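Local coordinates for protein serine-pyruvate aminotransferase (AgxT) (Sulfolobus solfataricus, PDB 3ZRP) that probably catalyses amino-group transfer from serine or alanine to pyruvate or glyoxylate, using pyridoxal 5'-phosphate as its cofactor, at residues R45-A50 with E262-R267; Y113-E118 with A291-S296; V70-K75 with S215-Y220. All blocks are in the same frame, centred on the assembly; numbering follows the deposited sequence. Where two conformers were deposited one is given.

Interaction 1 (R45-A50 with E262-R267)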
loop_
_atom_site.group_PDB
_atom_site.type_symbol
_atom_site.label_atom_id
_atom_site.label_comp_id
_atom_site.label_asym_id
_atom_site.label_seq_id
_atom_site.Cartn_x
_atom_site.Cartn_y
_atom_site.Cartn_z
ATOM N N ARG A 45 13.285 -10.887 -10.670
ATOM C CA ARG A 45 13.704 -11.667 -11.845
ATOM C C ARG A 45 14.328 -12.994 -11.429
ATOM O O ARG A 45 14.062 -14.043 -12.032
ATOM C CB ARG A 45 14.691 -10.885 -12.715
ATOM C CG ARG A 45 14.091 -9.729 -13.493
ATOM C CD ARG A 45 14.954 -9.423 -14.720
ATOM N NE ARG A 45 14.659 -8.110 -15.311
ATOM C CZ ARG A 45 15.104 -6.958 -14.833
ATOM N NH1 ARG A 45 15.871 -6.942 -13.764
ATOM N NH2 ARG A 45 14.783 -5.825 -15.419
ATOM N N TYR A 46 15.167 -12.932 -10.398
ATOM C CA TYR A 46 15.858 -14.104 -9.873
ATOM C C TYR A 46 14.898 -15.191 -9.353
ATOM O O TYR A 46 14.991 -16.355 -9.758
ATOM C CB TYR A 46 16.899 -13.660 -8.820
ATOM C CG TYR A 46 17.599 -14.813 -8.131
ATOM C CD1 TYR A 46 18.580 -15.569 -8.797
ATOM C CD2 TYR A 46 17.281 -15.156 -6.823
ATOM C CE1 TYR A 46 19.198 -16.649 -8.171
ATOM C CE2 TYR A 46 17.891 -16.228 -6.188
ATOM C CZ TYR A 46 18.853 -16.969 -6.872
ATOM O OH TYR A 46 19.461 -18.014 -6.235
ATOM N N VAL A 47 13.948 -14.827 -8.483
ATOM C CA VAL A 47 13.042 -15.827 -7.909
ATOM C C VAL A 47 11.965 -16.311 -8.900
ATOM O O VAL A 47 11.408 -17.412 -8.752
ATOM C CB VAL A 47 12.378 -15.357 -6.574
ATOM C CG1 VAL A 47 13.440 -14.989 -5.537
ATOM C CG2 VAL A 47 11.414 -14.188 -6.808
ATOM N N MET A 48 11.662 -15.502 -9.902
ATOM C CA MET A 48 10.719 -15.929 -10.933
ATOM C C MET A 48 11.393 -16.569 -12.148
ATOM O O MET A 48 10.721 -17.067 -13.050
ATOM C CB MET A 48 9.823 -14.783 -11.338
ATOM C CG MET A 48 8.653 -14.654 -10.388
ATOM S SD MET A 48 7.796 -13.132 -10.681
ATOM C CE MET A 48 6.586 -13.146 -9.365
ATOM N N GLY A 49 12.722 -16.573 -12.167
ATOM C CA GLY A 49 13.475 -17.197 -13.256
ATOM C C GLY A 49 13.225 -16.516 -14.579
ATOM O O GLY A 49 12.533 -17.060 -15.430
ATOM N N ALA A 50 13.773 -15.316 -14.744
ATOM C CA ALA A 50 13.663 -14.588 -16.000
ATOM C C ALA A 50 14.881 -13.717 -16.242
ATOM O O ALA A 50 15.490 -13.207 -15.313
ATOM C CB ALA A 50 12.404 -13.738 -16.018
ATOM N N GLU A 262 20.806 -18.061 0.365
ATOM C CA GLU A 262 20.411 -19.464 0.464
ATOM C C GLU A 262 20.452 -20.159 -0.902
ATOM O O GLU A 262 20.842 -21.329 -0.999
ATOM C CB GLU A 262 19.020 -19.613 1.111
ATOM C CG GLU A 262 18.448 -21.038 1.003
ATOM C CD GLU A 262 17.198 -21.264 1.810
ATOM O OE1 GLU A 262 16.417 -20.318 1.980
ATOM O OE2 GLU A 262 16.978 -22.407 2.259
ATOM N N GLY A 263 20.062 -19.424 -1.944
ATOM C CA GLY A 263 19.925 -19.959 -3.285
ATOM C C GLY A 263 18.503 -20.433 -3.499
ATOM O O GLY A 263 17.957 -21.175 -2.673
ATOM N N ILE A 264 17.899 -20.013 -4.606
ATOM C CA ILE A 264 16.490 -20.326 -4.878
ATOM C C ILE A 264 16.223 -21.828 -5.024
ATOM O O ILE A 264 15.220 -22.335 -4.517
ATOM C CB ILE A 264 15.936 -19.506 -6.100
ATOM C CG1 ILE A 264 14.395 -19.674 -6.233
ATOM C CG2 ILE A 264 16.717 -19.844 -7.389
ATOM C CD1 ILE A 264 13.596 -19.170 -4.970
ATOM N N GLU A 265 17.114 -22.559 -5.699
ATOM C CA GLU A 265 16.942 -24.016 -5.827
ATOM C C GLU A 265 16.948 -24.693 -4.443
ATOM O O GLU A 265 16.127 -25.577 -4.165
ATOM C CB GLU A 265 18.001 -24.635 -6.752
ATOM C CG GLU A 265 18.084 -24.016 -8.158
ATOM C CD GLU A 265 18.892 -22.711 -8.211
ATOM O OE1 GLU A 265 19.451 -22.279 -7.172
ATOM O OE2 GLU A 265 18.974 -22.115 -9.307
ATOM N N ASN A 266 17.863 -24.266 -3.572
ATOM C CA ASN A 266 17.945 -24.796 -2.220
ATOM C C ASN A 266 16.686 -24.447 -1.411
ATOM O O ASN A 266 16.186 -25.255 -0.640
ATOM C CB ASN A 266 19.208 -24.293 -1.505
ATOM C CG ASN A 266 20.496 -24.874 -2.104
ATOM O OD1 ASN A 266 20.529 -26.034 -2.513
ATOM N ND2 ASN A 266 21.548 -24.060 -2.168
ATOM N N ARG A 267 16.173 -23.241 -1.633
ATOM C CA ARG A 267 14.974 -22.765 -0.946
ATOM C C ARG A 267 13.765 -23.608 -1.344
ATOM O O ARG A 267 12.955 -24.000 -0.487
ATOM C CB ARG A 267 14.755 -21.289 -1.269
ATOM C CG ARG A 267 13.658 -20.625 -0.497
ATOM C CD ARG A 267 13.652 -19.145 -0.844
ATOM N NE ARG A 267 12.627 -18.423 -0.095
ATOM C CZ ARG A 267 12.824 -17.916 1.120
ATOM N NH1 ARG A 267 14.001 -18.089 1.745
ATOM N NH2 ARG A 267 11.851 -17.256 1.735
HETATM O O HOH W 1 21.071 -19.425 -7.869
#
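Y46 and I264 meet side by side and run in opposite directions. The tyrosine reaches out of the last turn of helix 31-48. The isoleucine points back from the first turn of helix 264-284. The phenol end of Y46 does most of the touching. I264 CG2 lies obliquely against it, 3.6 Å from Y46 CZ. I264 CB comes 3.8 Å from Y46 CE2. With chi1 at 175°, Y46 CG lies opposite the backbone N and beside the carbonyl carbon, which extends the ring past I264 and brings the hydroxyl to the start of the second helix. There I264 N donates to Y46 OH at 3.0 Å, with a nearly straight N-H...O angle of 165°. This bond satisfies the first amide of the helix.

G263 sits between two consecutive helices, 246-262 and 264-284. It ends the first with a positive phi and is the N-cap residue of the second. Its CA passes 3.6 Å from Y46 OH. The C-terminal end of helix 31-48, which closes at G49 in a Schellman motif, packs against this junction.

A water lies in the ring plane of Y46, at the hydroxyl edge, 2.7 Å from OH. It also donates a weak bond to E265 OE1. Between two buried side chains, V47 CG1 approaches I264 CD1 at 4.2 Å. V47 also packs on F256 and I259 of helix 246-262. Farther along the second helix, R267 pairs with E262 and makes a cation-pi contact with W343.

Interaction 2 (Y113-E118 with A291-S296); sequences YVKPGE and ARRPES
Y113 reaches across to R293, E295 and S296 with one side of its ring. From CB the ring turns between the backbone N and the carbonyl carbon (chi1 70°), which presents CD1 and CE1 to the other segment. CD1 meets S296 CB at 3.8 Å. One atom further, CE1 meets R293 CB, which lies at the ring edge near its plane, 3.6 Å away. At the tip, OH donates to E295 OE2 at 2.7 Å, using the anti lone pair of that oxygen. The carboxylate stands almost upright to the ring, with planes 82° apart.

The contact joins the start of helix 116-125, where K115 is the N-cap residue, to the 3-10 turn before strand 301-305. In that turn R293 O accepts from both N and OG of S296.

K115 CE lies over one face of the Y113 ring, toward its rim. It also covers a face of the R293 guanidinium, 3.6 Å from NH1. K115 NZ is bonded to Y113 O at 2.9 Å and forms a salt bridge with D112, which probably offsets the nearby positive charge of R293. A phenylalanine in place of Y113 would probably leave E295 without its hydroxyl partner and its carboxylate freer to turn.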
loop_
_atom_site.group_PDB
_atom_site.type_symbol
_atom_site.label_atom_id
_atom_site.label_comp_id
_atom_site.label_asym_id
_atom_site.label_seq_id
_atom_site.Cartn_x
_atom_site.Cartn_y
_atom_site.Cartn_z
ATOM N N TYR A 113 -8.447 -29.725 -8.718
ATOM C CA TYR A 113 -7.848 -28.728 -9.593
ATOM C C TYR A 113 -8.259 -28.955 -11.050
ATOM O O TYR A 113 -8.566 -30.079 -11.438
ATOM C CB TYR A 113 -6.327 -28.706 -9.459
ATOM C CG TYR A 113 -5.587 -29.909 -10.024
ATOM C CD1 TYR A 113 -5.423 -31.093 -9.270
ATOM C CD2 TYR A 113 -5.025 -29.858 -11.291
ATOM C CE1 TYR A 113 -4.741 -32.200 -9.803
ATOM C CE2 TYR A 113 -4.327 -30.947 -11.824
ATOM C CZ TYR A 113 -4.195 -32.113 -11.078
ATOM O OH TYR A 113 -3.502 -33.171 -11.632
ATOM N N VAL A 114 -8.287 -27.877 -11.836
ATOM C CA VAL A 114 -8.693 -27.939 -13.246
ATOM C C VAL A 114 -7.541 -28.505 -14.052
ATOM O O VAL A 114 -6.455 -27.961 -14.039
ATOM C CB VAL A 114 -9.076 -26.535 -13.787
ATOM C CG1 VAL A 114 -9.552 -26.641 -15.242
ATOM C CG2 VAL A 114 -10.167 -25.937 -12.912
ATOM N N LYS A 115 -7.797 -29.603 -14.777
ATOM C CA LYS A 115 -6.749 -30.295 -15.522
ATOM C C LYS A 115 -6.308 -29.502 -16.740
ATOM O O LYS A 115 -7.118 -28.784 -17.318
ATOM C CB LYS A 115 -7.243 -31.694 -15.933
ATOM C CG LYS A 115 -7.796 -32.514 -14.767
ATOM C CD LYS A 115 -6.684 -32.775 -13.717
ATOM C CE LYS A 115 -7.217 -33.548 -12.507
ATOM N NZ LYS A 115 -8.389 -32.904 -11.855
ATOM N N PRO A 116 -5.020 -29.628 -17.139
ATOM C CA PRO A 116 -4.559 -28.930 -18.327
ATOM C C PRO A 116 -5.444 -29.191 -19.554
ATOM O O PRO A 116 -5.703 -28.261 -20.326
ATOM C CB PRO A 116 -3.153 -29.502 -18.542
ATOM C CG PRO A 116 -2.684 -29.829 -17.160
ATOM C CD PRO A 116 -3.900 -30.311 -16.447
ATOM N N GLY A 117 -5.924 -30.427 -19.707
ATOM C CA GLY A 117 -6.801 -30.795 -20.838
ATOM C C GLY A 117 -8.129 -30.066 -20.855
ATOM O O GLY A 117 -8.660 -29.757 -21.927
ATOM N N GLU A 118 -8.665 -29.788 -19.672
ATOM C CA GLU A 118 -9.934 -29.079 -19.549
ATOM C C GLU A 118 -9.783 -27.592 -19.917
ATOM O O GLU A 118 -10.707 -26.996 -20.498
ATOM C CB GLU A 118 -10.526 -29.270 -18.148
ATOM C CG GLU A 118 -10.653 -30.752 -17.770
ATOM C CD GLU A 118 -10.929 -31.008 -16.295
ATOM O OE1 GLU A 118 -10.548 -30.190 -15.430
ATOM O OE2 GLU A 118 -11.528 -32.061 -16.007
ATOM N N ALA A 291 -6.605 -31.122 -0.017
ATOM C CA ALA A 291 -6.268 -31.335 -1.414
ATOM C C ALA A 291 -6.620 -32.760 -1.833
ATOM O O ALA A 291 -6.134 -33.722 -1.231
ATOM C CB ALA A 291 -4.796 -31.065 -1.674
ATOM N N ARG A 292 -7.449 -32.884 -2.870
ATOM C CA ARG A 292 -7.951 -34.187 -3.317
ATOM C C ARG A 292 -6.916 -35.033 -4.025
ATOM O O ARG A 292 -6.919 -36.255 -3.911
ATOM C CB ARG A 292 -9.188 -34.024 -4.211
ATOM C CG ARG A 292 -10.323 -33.210 -3.611
ATOM C CD ARG A 292 -11.097 -33.934 -2.492
ATOM N NE ARG A 292 -10.349 -33.958 -1.235
ATOM C CZ ARG A 292 -10.605 -34.767 -0.209
ATOM N NH1 ARG A 292 -11.606 -35.646 -0.265
ATOM N NH2 ARG A 292 -9.850 -34.699 0.883
ATOM N N ARG A 293 -6.041 -34.382 -4.768
ATOM C CA ARG A 293 -5.096 -35.059 -5.636
ATOM C C ARG A 293 -3.644 -34.825 -5.183
ATOM O O ARG A 293 -3.152 -33.687 -5.216
ATOM C CB ARG A 293 -5.290 -34.549 -7.065
ATOM C CG ARG A 293 -6.644 -34.820 -7.672
ATOM C CD ARG A 293 -6.648 -36.125 -8.426
ATOM N NE ARG A 293 -7.933 -36.344 -9.079
ATOM C CZ ARG A 293 -8.088 -36.691 -10.353
ATOM N NH1 ARG A 293 -7.033 -36.887 -11.137
ATOM N NH2 ARG A 293 -9.308 -36.853 -10.838
ATOM N N PRO A 294 -2.937 -35.910 -4.785
ATOM C CA PRO A 294 -1.594 -35.820 -4.186
ATOM C C PRO A 294 -0.542 -35.099 -5.015
ATOM O O PRO A 294 0.348 -34.455 -4.453
ATOM C CB PRO A 294 -1.190 -37.298 -3.994
ATOM C CG PRO A 294 -2.477 -38.004 -3.855
ATOM C CD PRO A 294 -3.407 -37.312 -4.828
ATOM N N GLU A 295 -0.635 -35.203 -6.335
ATOM C CA GLU A 295 0.280 -34.500 -7.236
ATOM C C GLU A 295 0.150 -32.969 -7.106
ATOM O O GLU A 295 1.023 -32.233 -7.531
ATOM C CB GLU A 295 0.052 -34.936 -8.693
ATOM C CG GLU A 295 -1.272 -34.476 -9.323
ATOM C CD GLU A 295 -2.427 -35.435 -9.143
ATOM O OE1 GLU A 295 -2.363 -36.341 -8.270
ATOM O OE2 GLU A 295 -3.443 -35.269 -9.881
ATOM N N SER A 296 -0.945 -32.506 -6.501
ATOM C CA SER A 296 -1.170 -31.067 -6.340
ATOM C C SER A 296 -0.982 -30.565 -4.887
ATOM O O SER A 296 -1.308 -29.408 -4.602
ATOM C CB SER A 296 -2.568 -30.689 -6.803
ATOM O OG SER A 296 -3.534 -31.100 -5.852
#

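Interaction 3 (V70-K75 with S215-Y220)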
loop_
_atom_site.group_PDB
_atom_site.type_symbol
_atom_site.label_atom_id
_atom_site.label_comp_id
_atom_site.label_asym_id
_atom_site.label_seq_id
_atom_site.Cartn_x
_atom_site.Cartn_y
_atom_site.Cartn_z
ATOM N N VAL A 70 -3.489 -5.942 -13.430
ATOM C CA VAL A 70 -3.535 -6.663 -14.727
ATOM C C VAL A 70 -4.569 -6.035 -15.681
ATOM O O VAL A 70 -4.437 -6.119 -16.900
ATOM C CB VAL A 70 -3.737 -8.188 -14.522
ATOM C CG1 VAL A 70 -3.998 -8.900 -15.852
ATOM C CG2 VAL A 70 -2.528 -8.808 -13.771
ATOM N N THR A 71 -5.555 -5.316 -15.137
ATOM C CA THR A 71 -6.471 -4.503 -15.985
ATOM C C THR A 71 -5.739 -3.487 -16.901
ATOM O O THR A 71 -6.335 -2.996 -17.887
ATOM C CB THR A 71 -7.560 -3.800 -15.150
ATOM O OG1 THR A 71 -6.945 -2.935 -14.180
ATOM C CG2 THR A 71 -8.433 -4.858 -14.476
ATOM N N SER A 72 -4.467 -3.196 -16.573
ATOM C CA SER A 72 -3.578 -2.332 -17.358
ATOM C C SER A 72 -3.332 -2.914 -18.753
ATOM O O SER A 72 -2.875 -2.195 -19.672
ATOM C CB SER A 72 -2.217 -2.175 -16.655
ATOM O OG SER A 72 -2.330 -1.537 -15.366
ATOM N N LEU A 73 -3.602 -4.212 -18.902
ATOM C CA LEU A 73 -3.356 -4.927 -20.171
ATOM C C LEU A 73 -4.635 -5.200 -20.966
ATOM O O LEU A 73 -4.612 -5.921 -21.988
ATOM C CB LEU A 73 -2.606 -6.241 -19.885
ATOM C CG LEU A 73 -1.239 -6.083 -19.193
ATOM C CD1 LEU A 73 -0.646 -7.451 -18.900
ATOM C CD2 LEU A 73 -0.241 -5.226 -20.004
ATOM N N LEU A 74 -5.749 -4.630 -20.498
ATOM C CA LEU A 74 -7.073 -4.967 -21.021
ATOM C C LEU A 74 -7.801 -3.791 -21.660
ATOM O O LEU A 74 -7.535 -2.615 -21.363
ATOM C CB LEU A 74 -7.948 -5.611 -19.932
ATOM C CG LEU A 74 -7.435 -6.953 -19.357
ATOM C CD1 LEU A 74 -8.308 -7.422 -18.222
ATOM C CD2 LEU A 74 -7.341 -8.029 -20.444
ATOM N N LYS A 75 -8.712 -4.144 -22.552
ATOM C CA LYS A 75 -9.519 -3.176 -23.281
ATOM C C LYS A 75 -10.989 -3.522 -23.109
ATOM O O LYS A 75 -11.326 -4.664 -22.777
ATOM C CB LYS A 75 -9.116 -3.154 -24.767
ATOM C CG LYS A 75 -7.839 -2.359 -25.012
ATOM C CD LYS A 75 -7.511 -2.233 -26.498
ATOM C CE LYS A 75 -6.408 -1.208 -26.719
ATOM N NZ LYS A 75 -5.850 -1.231 -28.097
ATOM N N SER A 215 -5.856 1.576 -21.903
ATOM C CA SER A 215 -6.386 0.431 -21.189
ATOM C C SER A 215 -7.577 0.843 -20.343
ATOM O O SER A 215 -7.889 2.017 -20.270
ATOM C CB SER A 215 -5.329 -0.186 -20.255
ATOM O OG SER A 215 -5.268 0.541 -19.022
ATOM N N ILE A 216 -8.202 -0.141 -19.713
ATOM C CA ILE A 216 -9.340 0.131 -18.824
ATOM C C ILE A 216 -8.909 0.362 -17.374
ATOM O O ILE A 216 -9.781 0.471 -16.479
ATOM C CB ILE A 216 -10.378 -1.020 -18.870
ATOM C CG1 ILE A 216 -9.775 -2.344 -18.330
ATOM C CG2 ILE A 216 -10.935 -1.163 -20.317
ATOM C CD1 ILE A 216 -10.669 -3.574 -18.553
ATOM N N ALA A 217 -7.607 0.425 -17.113
ATOM C CA ALA A 217 -7.130 0.622 -15.719
ATOM C C ALA A 217 -7.608 1.953 -15.115
ATOM O O ALA A 217 -7.916 2.917 -15.830
ATOM C CB ALA A 217 -5.603 0.515 -15.644
ATOM N N GLY A 218 -7.685 1.978 -13.789
ATOM C CA GLY A 218 -7.796 3.224 -13.054
ATOM C C GLY A 218 -6.504 4.020 -13.095
ATOM O O GLY A 218 -5.712 3.953 -14.044
ATOM N N TYR A 219 -6.297 4.803 -12.060
ATOM C CA TYR A 219 -5.124 5.640 -11.964
ATOM C C TYR A 219 -4.020 4.987 -11.117
ATOM O O TYR A 219 -2.955 4.675 -11.635
ATOM C CB TYR A 219 -5.515 6.986 -11.377
ATOM C CG TYR A 219 -4.458 8.065 -11.517
ATOM C CD1 TYR A 219 -4.164 8.627 -12.764
ATOM C CD2 TYR A 219 -3.737 8.500 -10.400
ATOM C CE1 TYR A 219 -3.194 9.626 -12.887
ATOM C CE2 TYR A 219 -2.779 9.503 -10.506
ATOM C CZ TYR A 219 -2.515 10.057 -11.750
ATOM O OH TYR A 219 -1.571 11.036 -11.839
ATOM N N TYR A 220 -4.254 4.803 -9.815
ATOM C CA TYR A 220 -3.258 4.202 -8.923
ATOM C C TYR A 220 -2.712 2.844 -9.377
ATOM O O TYR A 220 -1.527 2.553 -9.143
ATOM C CB TYR A 220 -3.835 4.021 -7.515
ATOM C CG TYR A 220 -2.797 4.040 -6.415
ATOM C CD1 TYR A 220 -2.078 5.189 -6.126
ATOM C CD2 TYR A 220 -2.588 2.901 -5.621
ATOM C CE1 TYR A 220 -1.125 5.206 -5.069
ATOM C CE2 TYR A 220 -1.662 2.910 -4.573
ATOM C CZ TYR A 220 -0.942 4.062 -4.313
ATOM O OH TYR A 220 -0.042 4.039 -3.281
HETATM O O HOH W 2 -7.375 -0.569 -12.321
#
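The peptide group between L74 and K75 is the flat group at the centre of this contact. I216 CD1 and CG1 lie over one face, CD1 above L74 C. I216 CG2 lies beyond the edge, 3.7 Å from K75 C of the next peptide. At the oxygen end, I216 N donates to L74 O at 3.0 Å. The donor is tilted 31° from the carbonyl plane, toward the face I216 covers. S215 CA approaches the same oxygen closer to the plane and slightly to its other side, in a CA-H...O contact of 3.3 Å.

I216 CG1 stands between the backbone N and the carbonyl carbon (chi1 64°). It therefore lies over the loop, 3.5 Å from T71 O, and its CD1 reaches L74 CB at 3.7 Å. S215 CB closes on S72 O at 3.2 Å. S215 OG accepts from A217 N at 3.0 Å and so forms an ST turn. This bond is consistent with the bend that brings A217 CB toward S72.

The two loops belong to the cofactor-binding part of a class-V, fold type I aminotransferase. Segment 70-75 follows helix 63-69, whose start lies in the cofactor pocket. Segment 215-220 runs on to the dimer interface: A217 O is bonded to R98 of the second subunit, and the backbone N atoms of Y219 and Y220 to E68 of that subunit.

T71 OG1 bonds E68 O of its own chain and accepts from a water that in turn accepts from G218 N. S72 OG is held by S69 O and L223 N, while S72 O accepts from R224.

In the fold
The chain enters interaction 1 at 45-50, then reaches 70-75 of interaction 3 and 113-118 of interaction 2. It returns through 215-220, 262-267 and 291-296. Interaction 3 is thus nested within the loop closed by interaction 1, and interaction 2 crosses both. The centres are 25 to 31 Å apart and no two contacts touch. All seven strands of the mixed sheet fall between 45-50 and 262-267, the two sides of interaction 1. Interaction 1 ties helix 31-48 to the junction of helices 246-262 and 264-284. Interaction 2 ties the start of helix 116-125 to the loop leading to the three-stranded sheet. Interaction 3 alone involves the second subunit, so it links packing within the chain to dimer contacts.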